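Glutathione synthetase-like effector 30 (Gpa-GSS30-apo) (Globodera pallida, PDB 5OET) is an effector of a plant-parasitic nematode, derived from glutathione synthetase, the ATP-dependent ligase joining gamma-glutamylcysteine to glycine, and probably adapted to a new role. Local coordinates at residues V37-S51 against K455-N468. Residues are numbered along the deposited sequence; the frame is centred on the assembly and turned at random.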
loop_
_atom_site.group_PDB
_atom_site.type_symbol
_atom_site.label_atom_id
_atom_site.label_comp_id
_atom_site.label_asym_id
_atom_site.label_seq_id
_atom_site.Cartn_x
_atom_site.Cartn_y
_atom_site.Cartn_z
ATOM N N VAL A 37 22.064 3.677 15.123
ATOM C CA VAL A 37 21.174 2.562 14.854
ATOM C C VAL A 37 21.534 1.276 15.604
ATOM O O VAL A 37 20.637 0.605 16.110
ATOM C CB VAL A 37 21.052 2.348 13.339
ATOM C CG1 VAL A 37 20.404 1.023 13.012
ATOM C CG2 VAL A 37 20.248 3.482 12.742
ATOM N N PRO A 38 22.825 0.907 15.665
ATOM C CA PRO A 38 23.205 -0.280 16.461
ATOM C C PRO A 38 22.705 -0.298 17.917
ATOM O O PRO A 38 22.274 -1.345 18.368
ATOM C CB PRO A 38 24.729 -0.254 16.420
ATOM C CG PRO A 38 25.034 0.397 15.122
ATOM C CD PRO A 38 23.960 1.415 14.879
ATOM N N ASN A 39 22.722 0.851 18.609
ATOM C CA ASN A 39 22.267 0.957 20.021
ATOM C C ASN A 39 20.749 0.932 20.224
ATOM O O ASN A 39 20.273 1.124 21.337
ATOM C CB ASN A 39 22.834 2.218 20.695
ATOM C CG ASN A 39 24.343 2.268 20.666
ATOM O OD1 ASN A 39 24.928 3.341 20.625
ATOM N ND2 ASN A 39 24.980 1.107 20.663
ATOM N N ILE A 40 19.986 0.711 19.162
ATOM C CA ILE A 40 18.562 0.423 19.281
ATOM C C ILE A 40 18.386 -1.032 19.707
ATOM O O ILE A 40 17.749 -1.297 20.715
ATOM C CB ILE A 40 17.815 0.673 17.949
ATOM C CG1 ILE A 40 17.918 2.158 17.573
ATOM C CG2 ILE A 40 16.366 0.203 18.041
ATOM C CD1 ILE A 40 17.363 2.500 16.205
ATOM N N GLU A 41 18.951 -1.954 18.926
ATOM C CA GLU A 41 18.750 -3.396 19.102
ATOM C C GLU A 41 19.879 -4.166 18.418
ATOM O O GLU A 41 20.304 -3.798 17.322
ATOM C CB GLU A 41 17.376 -3.821 18.546
ATOM C CG GLU A 41 16.989 -5.295 18.725
ATOM C CD GLU A 41 16.780 -5.730 20.188
ATOM O OE1 GLU A 41 15.778 -5.280 20.796
ATOM O OE2 GLU A 41 17.597 -6.544 20.730
ATOM N N GLN A 42 20.374 -5.208 19.089
ATOM C CA GLN A 42 21.414 -6.107 18.542
ATOM C C GLN A 42 21.100 -7.609 18.655
ATOM O O GLN A 42 21.945 -8.434 18.349
ATOM C CB GLN A 42 22.786 -5.803 19.184
ATOM C CG GLN A 42 23.908 -5.651 18.157
ATOM C CD GLN A 42 23.802 -4.334 17.430
ATOM O OE1 GLN A 42 23.560 -4.274 16.223
ATOM N NE2 GLN A 42 23.932 -3.261 18.178
ATOM N N ASP A 43 19.887 -7.970 19.065
ATOM C CA ASP A 43 19.446 -9.354 18.979
ATOM C C ASP A 43 19.164 -9.640 17.501
ATOM O O ASP A 43 18.336 -8.958 16.914
ATOM C CB ASP A 43 18.205 -9.589 19.849
ATOM C CG ASP A 43 17.882 -11.065 20.015
ATOM O OD1 ASP A 43 17.888 -11.795 19.002
ATOM O OD2 ASP A 43 17.641 -11.501 21.166
ATOM N N PRO A 44 19.861 -10.628 16.884
ATOM C CA PRO A 44 19.600 -10.896 15.452
ATOM C C PRO A 44 18.180 -11.399 15.178
ATOM O O PRO A 44 17.570 -10.978 14.196
ATOM C CB PRO A 44 20.638 -11.964 15.063
ATOM C CG PRO A 44 21.565 -12.079 16.212
ATOM C CD PRO A 44 20.887 -11.533 17.437
ATOM N N GLN A 45 17.673 -12.273 16.046
ATOM C CA GLN A 45 16.305 -12.793 15.949
ATOM C C GLN A 45 15.261 -11.677 16.003
ATOM O O GLN A 45 14.315 -11.670 15.212
ATOM C CB GLN A 45 16.049 -13.852 17.057
ATOM C CG GLN A 45 14.721 -14.595 17.027
ATOM C CD GLN A 45 14.314 -15.037 15.627
ATOM O OE1 GLN A 45 13.378 -14.476 15.076
ATOM N NE2 GLN A 45 15.032 -16.012 15.031
ATOM N N ILE A 46 15.449 -10.708 16.893
ATOM C CA ILE A 46 14.570 -9.541 16.922
ATOM C C ILE A 46 14.738 -8.652 15.678
ATOM O O ILE A 46 13.740 -8.212 15.096
ATOM C CB ILE A 46 14.766 -8.722 18.203
ATOM C CG1 ILE A 46 14.418 -9.579 19.446
ATOM C CG2 ILE A 46 13.909 -7.460 18.192
ATOM C CD1 ILE A 46 12.998 -10.139 19.472
ATOM N N LEU A 47 15.976 -8.392 15.262
ATOM C CA LEU A 47 16.204 -7.623 14.032
ATOM C C LEU A 47 15.584 -8.294 12.809
ATOM O O LEU A 47 15.012 -7.604 11.954
ATOM C CB LEU A 47 17.694 -7.379 13.775
ATOM C CG LEU A 47 18.341 -6.373 14.721
ATOM C CD1 LEU A 47 19.865 -6.380 14.598
ATOM C CD2 LEU A 47 17.795 -4.981 14.475
ATOM N N LEU A 48 15.699 -9.622 12.732
ATOM C CA LEU A 48 15.052 -10.382 11.675
ATOM C C LEU A 48 13.545 -10.162 11.722
ATOM O O LEU A 48 12.934 -9.843 10.703
ATOM C CB LEU A 48 15.388 -11.865 11.759
ATOM C CG LEU A 48 14.534 -12.746 10.822
ATOM C CD1 LEU A 48 14.730 -12.367 9.359
ATOM C CD2 LEU A 48 14.789 -14.208 11.075
ATOM N N GLU A 49 12.945 -10.308 12.904
ATOM C CA GLU A 49 11.484 -10.115 13.049
ATOM C C GLU A 49 11.051 -8.701 12.714
ATOM O O GLU A 49 9.984 -8.517 12.164
ATOM C CB GLU A 49 10.986 -10.526 14.430
ATOM C CG GLU A 49 11.004 -12.037 14.611
ATOM C CD GLU A 49 10.562 -12.517 16.004
ATOM O OE1 GLU A 49 11.335 -13.252 16.681
ATOM O OE2 GLU A 49 9.416 -12.188 16.438
ATOM N N GLN A 50 11.877 -7.712 13.013
ATOM C CA GLN A 50 11.562 -6.337 12.639
ATOM C C GLN A 50 11.749 -6.077 11.145
ATOM O O GLN A 50 11.053 -5.233 10.574
ATOM C CB GLN A 50 12.411 -5.367 13.453
ATOM C CG GLN A 50 12.032 -5.328 14.926
ATOM C CD GLN A 50 12.926 -4.439 15.775
ATOM O OE1 GLN A 50 12.641 -4.220 16.943
ATOM N NE2 GLN A 50 14.015 -3.935 15.203
ATOM N N SER A 51 12.699 -6.773 10.524
ATOM C CA SER A 51 12.835 -6.750 9.068
ATOM C C SER A 51 11.574 -7.188 8.359
ATOM O O SER A 51 11.134 -6.527 7.429
ATOM C CB SER A 51 13.952 -7.680 8.601
ATOM O OG SER A 51 15.171 -7.012 8.718
ATOM N N LYS A 455 26.146 3.524 10.354
ATOM C CA LYS A 455 25.771 2.113 10.455
ATOM C C LYS A 455 24.242 1.989 10.395
ATOM O O LYS A 455 23.519 2.781 11.008
ATOM C CB LYS A 455 26.285 1.522 11.772
ATOM C CG LYS A 455 27.808 1.409 11.909
ATOM C CD LYS A 455 28.329 0.002 11.589
ATOM C CE LYS A 455 29.582 -0.369 12.408
ATOM N NZ LYS A 455 30.877 -0.083 11.719
ATOM N N ASN A 456 23.759 0.996 9.655
ATOM C CA ASN A 456 22.337 0.716 9.554
ATOM C C ASN A 456 22.154 -0.724 9.086
ATOM O O ASN A 456 23.147 -1.428 8.786
ATOM C CB ASN A 456 21.677 1.695 8.575
ATOM C CG ASN A 456 20.260 2.082 8.989
ATOM O OD1 ASN A 456 19.489 1.234 9.437
ATOM N ND2 ASN A 456 19.917 3.353 8.852
ATOM N N HIS A 457 20.905 -1.171 9.039
ATOM C CA HIS A 457 20.577 -2.499 8.542
ATOM C C HIS A 457 19.783 -2.389 7.242
ATOM O O HIS A 457 18.910 -1.543 7.116
ATOM C CB HIS A 457 19.763 -3.259 9.590
ATOM C CG HIS A 457 20.271 -3.072 10.980
ATOM N ND1 HIS A 457 21.424 -3.666 11.429
ATOM C CD2 HIS A 457 19.795 -2.336 12.010
ATOM C CE1 HIS A 457 21.641 -3.298 12.680
ATOM N NE2 HIS A 457 20.674 -2.479 13.052
ATOM N N PHE A 458 20.064 -3.267 6.289
ATOM C CA PHE A 458 19.475 -3.208 4.943
ATOM C C PHE A 458 18.528 -4.387 4.683
ATOM O O PHE A 458 18.927 -5.533 4.799
ATOM C CB PHE A 458 20.609 -3.246 3.917
ATOM C CG PHE A 458 21.303 -1.931 3.688
ATOM C CD1 PHE A 458 21.125 -0.824 4.523
ATOM C CD2 PHE A 458 22.188 -1.815 2.596
ATOM C CE1 PHE A 458 21.787 0.372 4.247
ATOM C CE2 PHE A 458 22.845 -0.620 2.326
ATOM C CZ PHE A 458 22.645 0.476 3.157
ATOM N N VAL A 459 17.290 -4.099 4.313
ATOM C CA VAL A 459 16.272 -5.125 4.111
ATOM C C VAL A 459 15.984 -5.257 2.629
ATOM O O VAL A 459 15.556 -4.298 2.012
ATOM C CB VAL A 459 14.980 -4.726 4.828
ATOM C CG1 VAL A 459 13.932 -5.828 4.715
ATOM C CG2 VAL A 459 15.298 -4.402 6.268
ATOM N N ARG A 460 16.210 -6.442 2.067
ATOM C CA ARG A 460 16.040 -6.678 0.644
ATOM C C ARG A 460 15.081 -7.824 0.406
ATOM O O ARG A 460 15.020 -8.740 1.217
ATOM C CB ARG A 460 17.359 -7.029 -0.006
ATOM C CG ARG A 460 18.129 -5.815 -0.480
ATOM C CD ARG A 460 19.537 -6.199 -0.927
ATOM N NE ARG A 460 20.581 -5.749 0.012
ATOM C CZ ARG A 460 21.860 -6.157 0.013
ATOM N NH1 ARG A 460 22.309 -7.055 -0.874
ATOM N NH2 ARG A 460 22.709 -5.649 0.914
ATOM N N PRO A 461 14.354 -7.783 -0.732
ATOM C CA PRO A 461 13.509 -8.872 -1.235
ATOM C C PRO A 461 14.192 -10.241 -1.342
ATOM O O PRO A 461 15.264 -10.345 -1.918
ATOM C CB PRO A 461 13.150 -8.397 -2.636
ATOM C CG PRO A 461 13.188 -6.911 -2.555
ATOM C CD PRO A 461 14.228 -6.563 -1.559
ATOM N N ASN A 462 13.561 -11.266 -0.771
ATOM C CA ASN A 462 13.996 -12.679 -0.887
ATOM C C ASN A 462 15.434 -12.982 -0.422
ATOM O O ASN A 462 16.059 -13.912 -0.922
ATOM C CB ASN A 462 13.740 -13.188 -2.321
ATOM C CG ASN A 462 12.270 -13.098 -2.711
ATOM O OD1 ASN A 462 11.462 -13.979 -2.362
ATOM N ND2 ASN A 462 11.906 -12.021 -3.416
ATOM N N MET A 463 15.938 -12.209 0.544
ATOM C CA MET A 463 17.182 -12.545 1.251
ATOM C C MET A 463 17.129 -12.123 2.695
ATOM O O MET A 463 16.300 -11.314 3.069
ATOM C CB MET A 463 18.408 -11.905 0.615
ATOM C CG MET A 463 18.336 -10.445 0.234
ATOM S SD MET A 463 19.871 -10.082 -0.665
ATOM C CE MET A 463 21.135 -10.235 0.604
ATOM N N ALA A 464 18.034 -12.675 3.503
ATOM C CA ALA A 464 18.191 -12.270 4.888
ATOM C C ALA A 464 18.672 -10.821 4.938
ATOM O O ALA A 464 19.379 -10.366 4.020
ATOM C CB ALA A 464 19.163 -13.181 5.621
ATOM N N PRO A 465 18.278 -10.079 5.995
ATOM C CA PRO A 465 18.717 -8.692 6.097
ATOM C C PRO A 465 20.193 -8.611 6.483
ATOM O O PRO A 465 20.694 -9.460 7.223
ATOM C CB PRO A 465 17.828 -8.126 7.206
ATOM C CG PRO A 465 17.556 -9.294 8.070
ATOM C CD PRO A 465 17.467 -10.482 7.157
ATOM N N THR A 466 20.856 -7.589 5.968
ATOM C CA THR A 466 22.268 -7.336 6.217
ATOM C C THR A 466 22.420 -6.365 7.400
ATOM O O THR A 466 22.084 -5.173 7.282
ATOM C CB THR A 466 22.913 -6.722 4.960
ATOM O OG1 THR A 466 22.320 -7.310 3.797
ATOM C CG2 THR A 466 24.396 -6.987 4.940
ATOM N N LEU A 467 22.919 -6.880 8.524
ATOM C CA LEU A 467 22.962 -6.141 9.782
ATOM C C LEU A 467 24.306 -5.442 10.004
ATOM O O LEU A 467 25.367 -5.980 9.705
ATOM C CB LEU A 467 22.695 -7.094 10.953
ATOM C CG LEU A 467 21.498 -8.051 10.913
ATOM C CD1 LEU A 467 21.518 -8.959 12.137
ATOM C CD2 LEU A 467 20.173 -7.317 10.808
ATOM N N ASN A 468 24.242 -4.230 10.522
ATOM C CA ASN A 468 25.412 -3.442 10.907
ATOM C C ASN A 468 26.366 -3.127 9.738
ATOM O O ASN A 468 27.558 -3.195 9.885
ATOM C CB ASN A 468 26.148 -4.098 12.083
ATOM C CG ASN A 468 25.281 -4.230 13.314
ATOM O OD1 ASN A 468 24.981 -5.342 13.756
ATOM N ND2 ASN A 468 24.875 -3.095 13.880
#
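L47, on the first helix of the chain, and V37, in the loop before it, close around the ring of H457, a neat illustration of how an N-terminal segment can be bound to a distant beta hairpin. The hairpin pairs strand 455-459 with 466-467 through backbone bonds between F458 and T466, and a type II turn from R460 to M463 lies in the link between them. Its first strand belongs to the large mixed sheet of this glutathione synthetase-like fold, where H457 and V459 pair with L91 and L89.

The dense part centres on the imidazole. L47 CD1 rests over one ring face, 4.0 Å from H457 CE1 and displaced toward the rim, while V37 CG1 comes in obliquely, 3.5 Å from H457 NE2. V37 turns CG1 away from its own backbone nitrogen (chi1 167°), which brings that methyl to H457 and to N456 OD1; CG2 lies beside K455 O and N456 ND2, itself bound by S94 and the carbonyl of Y92. N468 N, at the corner that follows strand 466-467, donates to H457 ND1 at 3.0 Å, tilted from the ring plane, and helps hold the ring. L467 CD2 meets L47 CB at 3.9 Å; the neighbouring L48 and, one turn beyond L47, S51 pack on the P465 ring, S51 OG also lying near V459 CG2.

Toward solvent the fit is looser: P44 barely brushes L467, and K455 lays its CB against P38 but carries its amine away to a salt bridge with D470. Here lies the one hydrogen bond joining the two segments. Q42, bent at chi2 (74°), brings OE1 within 2.9 Å of N468 ND2, which sits above the Q42 carbonyl plane; N468 OD1, an acceptor and no partner, is about as near, at 3.0 Å from Q42 OE1.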